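Local coordinates for protein oligopeptide ABC transporter OppAIV (Borrelia burgdorferi B31, PDB 4GL8) that probably binds oligopeptides outside the cytoplasmic membrane and delivers them to an ABC transporter for uptake into the cell, at residues A[295-300]-A[419-424]; A[290-295]-A[448-453]; A[305-310]-A[488-493]; A[385-390]-A[401-406]. All coordinates share one frame; numbering follows the deposited sequence.

Contact 1. Residues A[295-300]-A[419-424]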
loop_
_atom_site.group_PDB
_atom_site.type_symbol
_atom_site.label_atom_id
_atom_site.label_comp_id
_atom_site.label_asym_id
_atom_site.label_seq_id
_atom_site.Cartn_x
_atom_site.Cartn_y
_atom_site.Cartn_z
ATOM N N MET A 295 1.996 -10.910 -18.573
ATOM C CA MET A 295 1.425 -12.032 -19.318
ATOM C C MET A 295 1.434 -11.801 -20.813
ATOM O O MET A 295 1.231 -12.741 -21.553
ATOM C CB MET A 295 -0.040 -12.284 -18.951
ATOM C CG MET A 295 -0.328 -12.463 -17.484
ATOM S SD MET A 295 0.465 -13.943 -16.861
ATOM C CE MET A 295 -0.329 -14.037 -15.292
ATOM N N LYS A 296 1.611 -10.554 -21.243
ATOM C CA LYS A 296 1.707 -10.218 -22.658
ATOM C C LYS A 296 3.150 -10.313 -23.161
ATOM O O LYS A 296 3.389 -10.028 -24.321
ATOM C CB LYS A 296 1.191 -8.792 -22.959
ATOM C CG LYS A 296 -0.063 -8.319 -22.222
ATOM C CD LYS A 296 -1.301 -9.140 -22.559
ATOM C CE LYS A 296 -1.829 -8.783 -23.937
ATOM N NZ LYS A 296 -2.080 -10.012 -24.750
ATOM N N VAL A 297 4.117 -10.642 -22.307
ATOM C CA VAL A 297 5.505 -10.752 -22.763
ATOM C C VAL A 297 5.902 -12.202 -22.804
ATOM O O VAL A 297 5.855 -12.876 -21.783
ATOM C CB VAL A 297 6.496 -9.965 -21.869
ATOM C CG1 VAL A 297 7.926 -10.251 -22.287
ATOM C CG2 VAL A 297 6.212 -8.480 -21.967
ATOM N N LYS A 298 6.295 -12.691 -23.971
ATOM C CA LYS A 298 6.666 -14.090 -24.090
ATOM C C LYS A 298 8.050 -14.362 -23.522
ATOM O O LYS A 298 8.942 -13.536 -23.685
ATOM C CB LYS A 298 6.575 -14.527 -25.544
ATOM C CG LYS A 298 5.143 -14.460 -26.044
ATOM C CD LYS A 298 5.003 -15.023 -27.431
ATOM C CE LYS A 298 3.545 -15.117 -27.851
ATOM N NZ LYS A 298 2.853 -16.278 -27.224
ATOM N N PRO A 299 8.259 -15.536 -22.874
ATOM C CA PRO A 299 7.361 -16.662 -22.673
ATOM C C PRO A 299 6.643 -16.669 -21.300
ATOM O O PRO A 299 6.303 -17.742 -20.785
ATOM C CB PRO A 299 8.322 -17.845 -22.755
ATOM C CG PRO A 299 9.548 -17.339 -22.052
ATOM C CD PRO A 299 9.614 -15.863 -22.383
ATOM N N LEU A 300 6.365 -15.488 -20.750
ATOM C CA LEU A 300 5.715 -15.397 -19.453
ATOM C C LEU A 300 4.219 -15.747 -19.536
ATOM O O LEU A 300 3.575 -15.978 -18.514
ATOM C CB LEU A 300 5.959 -14.026 -18.814
ATOM C CG LEU A 300 7.432 -13.622 -18.662
ATOM C CD1 LEU A 300 7.582 -12.205 -18.132
ATOM C CD2 LEU A 300 8.125 -14.590 -17.712
ATOM N N ASN A 419 4.613 -1.577 -18.234
ATOM C CA ASN A 419 5.843 -1.314 -18.977
ATOM C C ASN A 419 6.987 -2.048 -18.286
ATOM O O ASN A 419 7.826 -1.453 -17.596
ATOM C CB ASN A 419 6.123 0.175 -19.079
ATOM C CG ASN A 419 7.331 0.459 -19.939
ATOM O OD1 ASN A 419 7.604 -0.284 -20.899
ATOM N ND2 ASN A 419 8.070 1.522 -19.609
ATOM N N TYR A 420 6.959 -3.362 -18.456
ATOM C CA TYR A 420 7.910 -4.261 -17.848
ATOM C C TYR A 420 7.733 -5.660 -18.399
ATOM O O TYR A 420 6.750 -5.963 -19.088
ATOM C CB TYR A 420 7.768 -4.280 -16.320
ATOM C CG TYR A 420 6.471 -4.847 -15.769
ATOM C CD1 TYR A 420 6.284 -6.242 -15.603
ATOM C CD2 TYR A 420 5.431 -4.003 -15.393
ATOM C CE1 TYR A 420 5.094 -6.744 -15.083
ATOM C CE2 TYR A 420 4.241 -4.501 -14.884
ATOM C CZ TYR A 420 4.084 -5.862 -14.716
ATOM O OH TYR A 420 2.915 -6.330 -14.178
ATOM N N GLU A 421 8.716 -6.498 -18.097
ATOM C CA GLU A 421 8.713 -7.888 -18.458
ATOM C C GLU A 421 8.566 -8.652 -17.145
ATOM O O GLU A 421 7.534 -9.266 -16.908
ATOM C CB GLU A 421 9.998 -8.203 -19.244
ATOM C CG GLU A 421 10.041 -7.444 -20.587
ATOM C CD GLU A 421 11.250 -7.778 -21.472
ATOM O OE1 GLU A 421 12.302 -8.141 -20.942
ATOM O OE2 GLU A 421 11.160 -7.646 -22.703
ATOM N N ILE A 422 9.581 -8.573 -16.289
ATOM C CA ILE A 422 9.480 -8.994 -14.883
ATOM C C ILE A 422 9.732 -7.735 -14.016
ATOM O O ILE A 422 10.596 -6.912 -14.329
ATOM C CB ILE A 422 10.512 -10.097 -14.562
ATOM C CG1 ILE A 422 10.255 -11.321 -15.442
ATOM C CG2 ILE A 422 10.479 -10.498 -13.097
ATOM C CD1 ILE A 422 11.274 -12.417 -15.272
ATOM N N ILE A 423 8.977 -7.559 -12.954
ATOM C CA ILE A 423 9.206 -6.408 -12.101
ATOM C C ILE A 423 8.998 -6.766 -10.640
ATOM O O ILE A 423 7.961 -7.354 -10.265
ATOM C CB ILE A 423 8.303 -5.230 -12.523
ATOM C CG1 ILE A 423 8.733 -3.928 -11.866
ATOM C CG2 ILE A 423 6.819 -5.518 -12.231
ATOM C CD1 ILE A 423 8.163 -2.716 -12.572
ATOM N N ARG A 424 9.997 -6.421 -9.811
ATOM C CA ARG A 424 9.837 -6.537 -8.371
ATOM C C ARG A 424 8.574 -5.830 -7.943
ATOM O O ARG A 424 8.291 -4.723 -8.371
ATOM C CB ARG A 424 11.047 -5.961 -7.617
ATOM C CG ARG A 424 10.842 -5.909 -6.121
ATOM C CD ARG A 424 10.374 -4.560 -5.620
ATOM N NE ARG A 424 9.502 -4.745 -4.479
ATOM C CZ ARG A 424 8.964 -3.758 -3.760
ATOM N NH1 ARG A 424 9.196 -2.472 -4.047
ATOM N NH2 ARG A 424 8.162 -4.071 -2.752
#
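The carboxylate of Glu-421 has CG1 of Val-297 beside it, 4.2 Å from OE2, while its OE1 accepts a hydrogen bond from the backbone N of Lys-373. The neighbouring Tyr-420 ring carries CG2 of Ile-423 over the centre of one face, and its hydroxyl meets the backbone N of Tyr-451. Val-297 and Glu-421 cross at about a right angle: both methyls of the valine press on CG of Glu-421 from one side, CG1 the nearer at 3.9 Å. CD1 of Leu-300 sits 3.2 Å from the backbone O of Glu-421, a tight fit, and 3.9 Å from CG1 of Ile-422. No hydrogen bond spans the two segments. The loop is shaped by a cis peptide before Pro-299, with Leu-300 N bonded to Val-297 O at 2.9 Å, a type VI turn. The arrangement is a strand-to-helix connection, between strand 287-293 and helix 303-311, folded over the start of strand 422-428 in an alpha/beta lobe of the solute-binding protein fold; along that strand Arg-424 holds the bound peptide's backbone.

Contact 2. Residues A[290-295]-A[448-453]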
loop_
_atom_site.group_PDB
_atom_site.type_symbol
_atom_site.label_atom_id
_atom_site.label_comp_id
_atom_site.label_asym_id
_atom_site.label_seq_id
_atom_site.Cartn_x
_atom_site.Cartn_y
_atom_site.Cartn_z
ATOM N N PHE A 290 6.391 -9.997 -3.864
ATOM C CA PHE A 290 6.257 -10.908 -4.996
ATOM C C PHE A 290 6.838 -10.254 -6.254
ATOM O O PHE A 290 7.011 -9.065 -6.285
ATOM C CB PHE A 290 4.812 -11.383 -5.198
ATOM C CG PHE A 290 3.798 -10.284 -5.501
ATOM C CD1 PHE A 290 3.607 -9.834 -6.788
ATOM C CD2 PHE A 290 3.001 -9.766 -4.491
ATOM C CE1 PHE A 290 2.659 -8.851 -7.076
ATOM C CE2 PHE A 290 2.040 -8.796 -4.754
ATOM C CZ PHE A 290 1.876 -8.321 -6.063
ATOM N N TYR A 291 7.186 -11.055 -7.258
ATOM C CA TYR A 291 7.625 -10.512 -8.549
ATOM C C TYR A 291 6.489 -10.673 -9.546
ATOM O O TYR A 291 6.010 -11.785 -9.748
ATOM C CB TYR A 291 8.905 -11.243 -9.022
ATOM C CG TYR A 291 10.200 -10.608 -8.540
ATOM C CD1 TYR A 291 10.299 -9.999 -7.303
ATOM C CD2 TYR A 291 11.330 -10.612 -9.352
ATOM C CE1 TYR A 291 11.488 -9.384 -6.899
ATOM C CE2 TYR A 291 12.514 -10.033 -8.948
ATOM C CZ TYR A 291 12.590 -9.409 -7.723
ATOM O OH TYR A 291 13.795 -8.832 -7.370
ATOM N N SER A 292 6.033 -9.575 -10.138
ATOM C CA SER A 292 5.010 -9.627 -11.172
ATOM C C SER A 292 5.601 -10.003 -12.516
ATOM O O SER A 292 6.805 -9.768 -12.780
ATOM C CB SER A 292 4.345 -8.276 -11.340
ATOM O OG SER A 292 3.799 -7.772 -10.147
ATOM N N LEU A 293 4.722 -10.550 -13.359
ATOM C CA LEU A 293 5.076 -11.130 -14.647
ATOM C C LEU A 293 4.085 -10.593 -15.671
ATOM O O LEU A 293 2.888 -10.707 -15.481
ATOM C CB LEU A 293 5.031 -12.658 -14.601
ATOM C CG LEU A 293 5.872 -13.293 -13.496
ATOM C CD1 LEU A 293 5.529 -14.757 -13.332
ATOM C CD2 LEU A 293 7.363 -13.139 -13.704
ATOM N N ASN A 294 4.586 -9.979 -16.732
ATOM C CA ASN A 294 3.757 -9.437 -17.776
ATOM C C ASN A 294 3.289 -10.578 -18.673
ATOM O O ASN A 294 4.076 -11.142 -19.439
ATOM C CB ASN A 294 4.508 -8.359 -18.564
ATOM C CG ASN A 294 3.573 -7.560 -19.482
ATOM O OD1 ASN A 294 2.622 -8.100 -20.045
ATOM N ND2 ASN A 294 3.855 -6.283 -19.648
ATOM N N MET A 295 1.996 -10.910 -18.573
ATOM C CA MET A 295 1.425 -12.032 -19.318
ATOM C C MET A 295 1.434 -11.801 -20.813
ATOM O O MET A 295 1.231 -12.741 -21.553
ATOM C CB MET A 295 -0.040 -12.284 -18.951
ATOM C CG MET A 295 -0.328 -12.463 -17.484
ATOM S SD MET A 295 0.465 -13.943 -16.861
ATOM C CE MET A 295 -0.329 -14.037 -15.292
ATOM N N PHE A 448 -2.005 -3.367 -10.503
ATOM C CA PHE A 448 -1.323 -3.537 -9.214
ATOM C C PHE A 448 -0.742 -4.926 -8.964
ATOM O O PHE A 448 -0.146 -5.174 -7.895
ATOM C CB PHE A 448 -2.269 -3.118 -8.067
ATOM C CG PHE A 448 -2.750 -1.702 -8.192
ATOM C CD1 PHE A 448 -1.845 -0.647 -8.171
ATOM C CD2 PHE A 448 -4.092 -1.413 -8.396
ATOM C CE1 PHE A 448 -2.268 0.683 -8.321
ATOM C CE2 PHE A 448 -4.526 -0.091 -8.557
ATOM C CZ PHE A 448 -3.608 0.962 -8.534
ATOM N N SER A 449 -0.865 -5.825 -9.932
ATOM C CA SER A 449 -0.253 -7.143 -9.803
ATOM C C SER A 449 0.496 -7.485 -11.092
ATOM O O SER A 449 1.487 -6.858 -11.390
ATOM C CB SER A 449 -1.298 -8.210 -9.430
ATOM O OG SER A 449 -2.309 -8.311 -10.419
ATOM N N SER A 450 -0.004 -8.452 -11.864
ATOM C CA SER A 450 0.684 -8.945 -13.045
ATOM C C SER A 450 -0.103 -8.567 -14.270
ATOM O O SER A 450 -1.247 -8.999 -14.455
ATOM C CB SER A 450 0.844 -10.456 -12.983
ATOM O OG SER A 450 1.925 -10.810 -12.147
ATOM N N TYR A 451 0.519 -7.771 -15.122
ATOM C CA TYR A 451 -0.190 -7.125 -16.199
ATOM C C TYR A 451 -0.795 -8.175 -17.103
ATOM O O TYR A 451 -0.106 -9.094 -17.531
ATOM C CB TYR A 451 0.759 -6.245 -16.985
ATOM C CG TYR A 451 0.055 -5.290 -17.884
ATOM C CD1 TYR A 451 -0.487 -4.110 -17.376
ATOM C CD2 TYR A 451 -0.092 -5.561 -19.227
ATOM C CE1 TYR A 451 -1.143 -3.216 -18.198
ATOM C CE2 TYR A 451 -0.739 -4.670 -20.064
ATOM C CZ TYR A 451 -1.263 -3.500 -19.529
ATOM O OH TYR A 451 -1.919 -2.622 -20.337
ATOM N N GLY A 452 -2.097 -8.062 -17.307
ATOM C CA GLY A 452 -2.834 -8.902 -18.278
ATOM C C GLY A 452 -3.342 -10.230 -17.735
ATOM O O GLY A 452 -3.832 -11.067 -18.503
ATOM N N TYR A 453 -3.224 -10.452 -16.423
ATOM C CA TYR A 453 -3.749 -11.679 -15.861
ATOM C C TYR A 453 -5.266 -11.565 -15.837
ATOM O O TYR A 453 -5.824 -10.513 -15.497
ATOM C CB TYR A 453 -3.196 -11.959 -14.468
ATOM C CG TYR A 453 -3.801 -13.201 -13.833
ATOM C CD1 TYR A 453 -3.555 -14.464 -14.339
ATOM C CD2 TYR A 453 -4.622 -13.097 -12.729
ATOM C CE1 TYR A 453 -4.122 -15.589 -13.759
ATOM C CE2 TYR A 453 -5.178 -14.218 -12.129
ATOM C CZ TYR A 453 -4.930 -15.461 -12.649
ATOM O OH TYR A 453 -5.519 -16.566 -12.050
#
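Residues 448-453, in the loop between helices 435-438 and 456-466, form a buried stretch that ends in a type II beta turn, Ser-450 to Tyr-453, and runs in the same direction as the last residues of strand 287-293 in the alpha/beta lobe. Three hydrogen bonds join the two, two of them through serine hydroxyls in place of regular backbone pairing. Ser-292 OG donates to Ser-449 O at 2.8 Å from well above the carbonyl plane, and also bonds Ser-425 OG on strand 422-428. One step on, Ser-450 OG accepts the backbone N of Leu-293 in a nearly straight bond (3.1 Å, 167°). The same hydroxyl also bonds to Pro-491 O, bridging two chain segments. Met-295 N then reaches Tyr-451 O at 3.0 Å, just where the strand has ended. Asn-294 lies alongside Tyr-451, its amide inclined 57° to the ring and OD1 at the ring edge; that oxygen is bonded to Lys-296 N, and ND2 to Tyr-420 O. Gly-452, with positive phi, carries the turn past Met-295. The methionine is folded at its CB-CG bond (chi2 -65°) and runs alongside Tyr-453, Met-295 CE approaching the ring obliquely, 3.4 Å from CD1 of Tyr-453.

Contact 3. Residues A[305-310]-A[488-493]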
loop_
_atom_site.group_PDB
_atom_site.type_symbol
_atom_site.label_atom_id
_atom_site.label_comp_id
_atom_site.label_asym_id
_atom_site.label_seq_id
_atom_site.Cartn_x
_atom_site.Cartn_y
_atom_site.Cartn_z
ATOM N N VAL A 305 6.509 -21.943 -17.636
ATOM C CA VAL A 305 7.601 -20.990 -17.410
ATOM C C VAL A 305 7.382 -20.265 -16.067
ATOM O O VAL A 305 8.269 -20.212 -15.222
ATOM C CB VAL A 305 7.731 -19.996 -18.570
ATOM C CG1 VAL A 305 8.610 -18.813 -18.192
ATOM C CG2 VAL A 305 8.323 -20.687 -19.792
ATOM N N ARG A 306 6.186 -19.743 -15.864
ATOM C CA ARG A 306 5.868 -19.039 -14.614
ATOM C C ARG A 306 6.111 -19.936 -13.391
ATOM O O ARG A 306 6.687 -19.506 -12.388
ATOM C CB ARG A 306 4.419 -18.512 -14.636
ATOM C CG ARG A 306 4.165 -17.523 -15.750
ATOM C CD ARG A 306 2.912 -16.702 -15.570
ATOM N NE ARG A 306 1.731 -17.532 -15.443
ATOM C CZ ARG A 306 0.924 -17.887 -16.441
ATOM N NH1 ARG A 306 -0.133 -18.634 -16.182
ATOM N NH2 ARG A 306 1.173 -17.536 -17.690
ATOM N N LYS A 307 5.728 -21.192 -13.496
ATOM C CA LYS A 307 5.895 -22.158 -12.393
ATOM C C LYS A 307 7.387 -22.448 -12.108
ATOM O O LYS A 307 7.821 -22.456 -10.960
ATOM C CB LYS A 307 5.178 -23.442 -12.796
ATOM C CG LYS A 307 4.753 -24.338 -11.679
ATOM C CD LYS A 307 3.660 -25.325 -12.123
ATOM C CE LYS A 307 3.633 -26.462 -11.089
ATOM N NZ LYS A 307 2.597 -27.529 -11.262
ATOM N N ALA A 308 8.141 -22.693 -13.177
ATOM C CA ALA A 308 9.603 -22.855 -13.136
ATOM C C ALA A 308 10.292 -21.705 -12.434
ATOM O O ALA A 308 11.110 -21.932 -11.584
ATOM C CB ALA A 308 10.169 -23.019 -14.531
ATOM N N LEU A 309 9.953 -20.478 -12.791
ATOM C CA LEU A 309 10.550 -19.321 -12.137
ATOM C C LEU A 309 10.208 -19.337 -10.653
ATOM O O LEU A 309 11.051 -19.059 -9.810
ATOM C CB LEU A 309 10.059 -18.010 -12.768
ATOM C CG LEU A 309 10.317 -17.810 -14.272
ATOM C CD1 LEU A 309 9.591 -16.571 -14.772
ATOM C CD2 LEU A 309 11.801 -17.756 -14.619
ATOM N N SER A 310 8.975 -19.676 -10.316
ATOM C CA SER A 310 8.535 -19.649 -8.922
ATOM C C SER A 310 9.207 -20.743 -8.086
ATOM O O SER A 310 9.704 -20.487 -7.014
ATOM C CB SER A 310 7.008 -19.752 -8.827
ATOM O OG SER A 310 6.593 -19.745 -7.469
ATOM N N ARG A 488 -1.949 -22.926 -9.134
ATOM C CA ARG A 488 -2.356 -23.295 -10.492
ATOM C C ARG A 488 -1.851 -22.331 -11.548
ATOM O O ARG A 488 -1.142 -22.744 -12.436
ATOM C CB ARG A 488 -3.885 -23.423 -10.597
ATOM C CG ARG A 488 -4.364 -23.987 -11.932
ATOM C CD ARG A 488 -5.839 -24.398 -11.910
ATOM N NE ARG A 488 -6.739 -23.318 -12.319
ATOM C CZ ARG A 488 -8.024 -23.202 -11.946
ATOM N NH1 ARG A 488 -8.744 -22.166 -12.383
ATOM N NH2 ARG A 488 -8.604 -24.100 -11.129
ATOM N N ASP A 489 -2.238 -21.059 -11.478
ATOM C CA ASP A 489 -1.912 -20.110 -12.543
ATOM C C ASP A 489 -0.555 -19.414 -12.378
ATOM O O ASP A 489 0.015 -19.011 -13.374
ATOM C CB ASP A 489 -3.017 -19.060 -12.724
ATOM C CG ASP A 489 -4.271 -19.615 -13.420
ATOM O OD1 ASP A 489 -4.297 -20.813 -13.771
ATOM O OD2 ASP A 489 -5.239 -18.834 -13.602
ATOM N N PHE A 490 -0.053 -19.270 -11.148
ATOM C CA PHE A 490 1.198 -18.571 -10.903
ATOM C C PHE A 490 1.323 -17.243 -11.690
ATOM O O PHE A 490 2.291 -17.050 -12.429
ATOM C CB PHE A 490 2.396 -19.478 -11.237
ATOM C CG PHE A 490 2.515 -20.692 -10.351
ATOM C CD1 PHE A 490 3.337 -20.672 -9.225
ATOM C CD2 PHE A 490 1.792 -21.838 -10.623
ATOM C CE1 PHE A 490 3.444 -21.780 -8.395
ATOM C CE2 PHE A 490 1.891 -22.949 -9.798
ATOM C CZ PHE A 490 2.723 -22.919 -8.670
ATOM N N PRO A 491 0.349 -16.332 -11.548
ATOM C CA PRO A 491 0.528 -15.030 -12.187
ATOM C C PRO A 491 1.733 -14.255 -11.680
ATOM O O PRO A 491 2.265 -13.386 -12.377
ATOM C CB PRO A 491 -0.764 -14.257 -11.816
ATOM C CG PRO A 491 -1.278 -14.922 -10.602
ATOM C CD PRO A 491 -0.881 -16.383 -10.739
ATOM N N ALA A 492 2.157 -14.556 -10.460
ATOM C CA ALA A 492 3.325 -13.942 -9.906
ATOM C C ALA A 492 4.166 -14.995 -9.170
ATOM O O ALA A 492 3.710 -16.090 -8.844
ATOM C CB ALA A 492 2.901 -12.822 -8.963
ATOM N N VAL A 493 5.415 -14.638 -8.946
ATOM C CA VAL A 493 6.314 -15.374 -8.085
ATOM C C VAL A 493 6.170 -14.778 -6.694
ATOM O O VAL A 493 6.702 -13.726 -6.407
ATOM C CB VAL A 493 7.746 -15.263 -8.605
ATOM C CG1 VAL A 493 8.707 -16.012 -7.708
ATOM C CG2 VAL A 493 7.800 -15.785 -10.032
HETATM O O HOH W 1 4.500 -18.024 -6.924
#
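Arg-306 and Phe-490 stand base to base, CB to CB 4.1 Å apart, with the arginine stem lying over the backbone O of Phe-490. A bend at the CG-CD bond of Arg-306 (chi3 -57°) then turns the guanidinium side-on to the carbonyl of Asp-489. NE (3.1 Å) and NH1 (2.8 Å) of Arg-306 both donate to Asp-489 O, which lies in the guanidinium plane; this holds the group flat and should limit its rotation, and NH2 is fixed separately by Leu-300 O. A weak bond from NE to Phe-490 O adds a further hold. The carbonyls gripped here lie where helix 471-489 ends, and its C-terminal dipole probably favours the positive charge. Phe-490 leaves that helix with positive phi and directs its ring at helix 303-311. Lys-307 crosses one face of the ring in a CH-pi contact, CG 4.0 Å from the centroid and displaced toward the rim, while CB of Ser-310 approaches obliquely, 3.8 Å from CD1 of Phe-490. Beyond the ring, CG1 of Val-493 packs on CA of Ser-310 at 3.8 Å, and a water links Ser-310 OG to Ala-492 O. The contact thus seats helix 303-311 on the junction between helix 471-489 and strand 492-504. Val-493 and Arg-306 also touch Leu-293 of the adjacent strand 287-293, and Lys-307 and Ala-308 reach helix 351-361.

Contact 4. Residues A[385-390]-A[401-406]; sequences IAEFIQ and VQLENE
Gln-390 NE2 donates to Val-401 O at 2.7 Å, the oxygen lying close to the plane of the amide although the nitrogen stands above the carbonyl plane, 36° out of it. The side chain gets there fully stretched, with CG opposite the backbone N across the CA-CB bond (chi1 174°), and slides past Val-401 in the reverse direction, CG 3.7 Å from CG2. A water, bonded to Gln-390 O and to Val-401 N, makes a second bridge between the same two residues. Farther along, Leu-403 packs against the helix: CD1 meets CG of Glu-387 at 3.6 Å, crossing that side chain at about a right angle, and CD2 reaches CB of Ala-386 at 4.0 Å. Helix 380-397 and strand 401-406 run antiparallel here (173°), as the last two elements of a beta-alpha-beta unit begun by strand 372-377. A direct amide bond and a water bridge thus tie Gln-390 to Val-401 at the strand's start, while the Leu-403 side of the contact depends on packing alone.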
loop_
_atom_site.group_PDB
_atom_site.type_symbol
_atom_site.label_atom_id
_atom_site.label_comp_id
_atom_site.label_asym_id
_atom_site.label_seq_id
_atom_site.Cartn_x
_atom_site.Cartn_y
_atom_site.Cartn_z
ATOM N N ILE A 385 17.973 -8.102 -3.293
ATOM C CA ILE A 385 16.968 -9.136 -3.551
ATOM C C ILE A 385 16.979 -9.503 -5.034
ATOM O O ILE A 385 17.003 -10.678 -5.383
ATOM C CB ILE A 385 15.548 -8.698 -3.137
ATOM C CG1 ILE A 385 15.456 -8.451 -1.616
ATOM C CG2 ILE A 385 14.538 -9.771 -3.514
ATOM C CD1 ILE A 385 14.183 -7.705 -1.210
ATOM N N ALA A 386 16.977 -8.505 -5.911
ATOM C CA ALA A 386 16.997 -8.774 -7.371
ATOM C C ALA A 386 18.228 -9.552 -7.828
ATOM O O ALA A 386 18.138 -10.413 -8.700
ATOM C CB ALA A 386 16.885 -7.473 -8.150
ATOM N N GLU A 387 19.379 -9.252 -7.228
ATOM C CA GLU A 387 20.617 -9.966 -7.514
ATOM C C GLU A 387 20.559 -11.420 -7.049
ATOM O O GLU A 387 21.071 -12.311 -7.742
ATOM C CB GLU A 387 21.838 -9.220 -6.922
ATOM C CG GLU A 387 22.297 -8.076 -7.842
ATOM C CD GLU A 387 23.321 -7.117 -7.232
ATOM O OE1 GLU A 387 23.765 -7.334 -6.099
ATOM O OE2 GLU A 387 23.664 -6.100 -7.873
ATOM N N PHE A 388 19.948 -11.665 -5.885
ATOM C CA PHE A 388 19.717 -13.048 -5.422
ATOM C C PHE A 388 18.796 -13.796 -6.388
ATOM O O PHE A 388 19.070 -14.927 -6.745
ATOM C CB PHE A 388 19.078 -13.047 -4.044
ATOM C CG PHE A 388 18.756 -14.415 -3.503
ATOM C CD1 PHE A 388 19.726 -15.174 -2.868
ATOM C CD2 PHE A 388 17.452 -14.916 -3.555
ATOM C CE1 PHE A 388 19.423 -16.417 -2.329
ATOM C CE2 PHE A 388 17.144 -16.157 -3.022
ATOM C CZ PHE A 388 18.133 -16.913 -2.409
ATOM N N ILE A 389 17.708 -13.155 -6.807
ATOM C CA ILE A 389 16.759 -13.782 -7.724
ATOM C C ILE A 389 17.470 -14.093 -9.044
ATOM O O ILE A 389 17.327 -15.172 -9.589
ATOM C CB ILE A 389 15.542 -12.877 -8.035
ATOM C CG1 ILE A 389 14.833 -12.393 -6.766
ATOM C CG2 ILE A 389 14.568 -13.584 -8.985
ATOM C CD1 ILE A 389 13.852 -13.349 -6.189
ATOM N N GLN A 390 18.252 -13.137 -9.542
ATOM C CA GLN A 390 18.972 -13.318 -10.797
ATOM C C GLN A 390 19.844 -14.562 -10.746
ATOM O O GLN A 390 19.831 -15.377 -11.676
ATOM C CB GLN A 390 19.852 -12.100 -11.078
ATOM C CG GLN A 390 20.757 -12.258 -12.284
ATOM C CD GLN A 390 21.576 -11.012 -12.565
ATOM O OE1 GLN A 390 22.292 -10.522 -11.703
ATOM N NE2 GLN A 390 21.493 -10.516 -13.795
ATOM N N VAL A 401 18.916 -13.057 -16.827
ATOM C CA VAL A 401 18.084 -11.880 -16.836
ATOM C C VAL A 401 18.979 -10.666 -16.646
ATOM O O VAL A 401 20.091 -10.788 -16.138
ATOM C CB VAL A 401 17.016 -11.918 -15.728
ATOM C CG1 VAL A 401 16.024 -13.046 -15.981
ATOM C CG2 VAL A 401 17.643 -12.040 -14.336
ATOM N N GLN A 402 18.490 -9.500 -17.055
ATOM C CA GLN A 402 19.218 -8.245 -16.837
ATOM C C GLN A 402 18.449 -7.391 -15.848
ATOM O O GLN A 402 17.225 -7.334 -15.905
ATOM C CB GLN A 402 19.442 -7.510 -18.161
ATOM C CG GLN A 402 20.708 -7.988 -18.848
ATOM C CD GLN A 402 21.051 -7.227 -20.101
ATOM O OE1 GLN A 402 20.248 -6.445 -20.629
ATOM N NE2 GLN A 402 22.238 -7.461 -20.597
ATOM N N LEU A 403 19.170 -6.775 -14.921
ATOM C CA LEU A 403 18.557 -5.956 -13.888
ATOM C C LEU A 403 18.546 -4.489 -14.293
ATOM O O LEU A 403 19.434 -4.013 -14.970
ATOM C CB LEU A 403 19.295 -6.109 -12.560
ATOM C CG LEU A 403 19.485 -7.530 -12.022
ATOM C CD1 LEU A 403 20.206 -7.473 -10.689
ATOM C CD2 LEU A 403 18.166 -8.271 -11.863
ATOM N N GLU A 404 17.523 -3.791 -13.848
ATOM C CA GLU A 404 17.302 -2.419 -14.211
ATOM C C GLU A 404 16.532 -1.682 -13.119
ATOM O O GLU A 404 15.402 -2.072 -12.759
ATOM C CB GLU A 404 16.506 -2.380 -15.499
ATOM C CG GLU A 404 16.303 -0.974 -16.015
ATOM C CD GLU A 404 16.015 -0.946 -17.497
ATOM O OE1 GLU A 404 14.899 -0.545 -17.861
ATOM O OE2 GLU A 404 16.902 -1.339 -18.286
ATOM N N ASN A 405 17.138 -0.626 -12.577
ATOM C CA ASN A 405 16.463 0.176 -11.561
ATOM C C ASN A 405 15.695 1.360 -12.156
ATOM O O ASN A 405 16.068 1.910 -13.196
ATOM C CB ASN A 405 17.450 0.681 -10.514
ATOM C CG ASN A 405 18.347 1.759 -11.053
ATOM O OD1 ASN A 405 19.187 1.495 -11.881
ATOM N ND2 ASN A 405 18.134 2.988 -10.621
ATOM N N GLU A 406 14.613 1.727 -11.477
ATOM C CA GLU A 406 13.868 2.940 -11.792
ATOM C C GLU A 406 13.592 3.739 -10.522
ATOM O O GLU A 406 13.366 3.181 -9.455
ATOM C CB GLU A 406 12.545 2.582 -12.498
ATOM C CG GLU A 406 12.706 2.050 -13.917
ATOM C CD GLU A 406 11.390 1.749 -14.618
ATOM O OE1 GLU A 406 10.338 1.505 -13.977
ATOM O OE2 GLU A 406 11.398 1.751 -15.861
HETATM O O HOH W 2 19.770 -14.888 -14.359
#

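How the contacts relate
Contacts 1, 2 and 3 are buried and continuous with one another: Met-295 belongs to contact 1 and contact 2, and its CE packs on Pro-491 of contact 3. Contact 4 is only partly buried, its centre 14 to 17 Å from the others; Tyr-291 of the strand in contact 2 touches its helix. Contacts 1 and 2 lie on neighbouring strands, 422-428 and 287-293, and 492-504 of contact 3 flanks the latter. Contact 1 is packing without a hydrogen bond, aliphatic groups set against backbone and a glutamate stem; contact 2 relies on serine hydroxyls and backbone, contact 3 combines a charged guanidinium with aromatic and apolar packing, contact 4 an amide and a water with leucine packing.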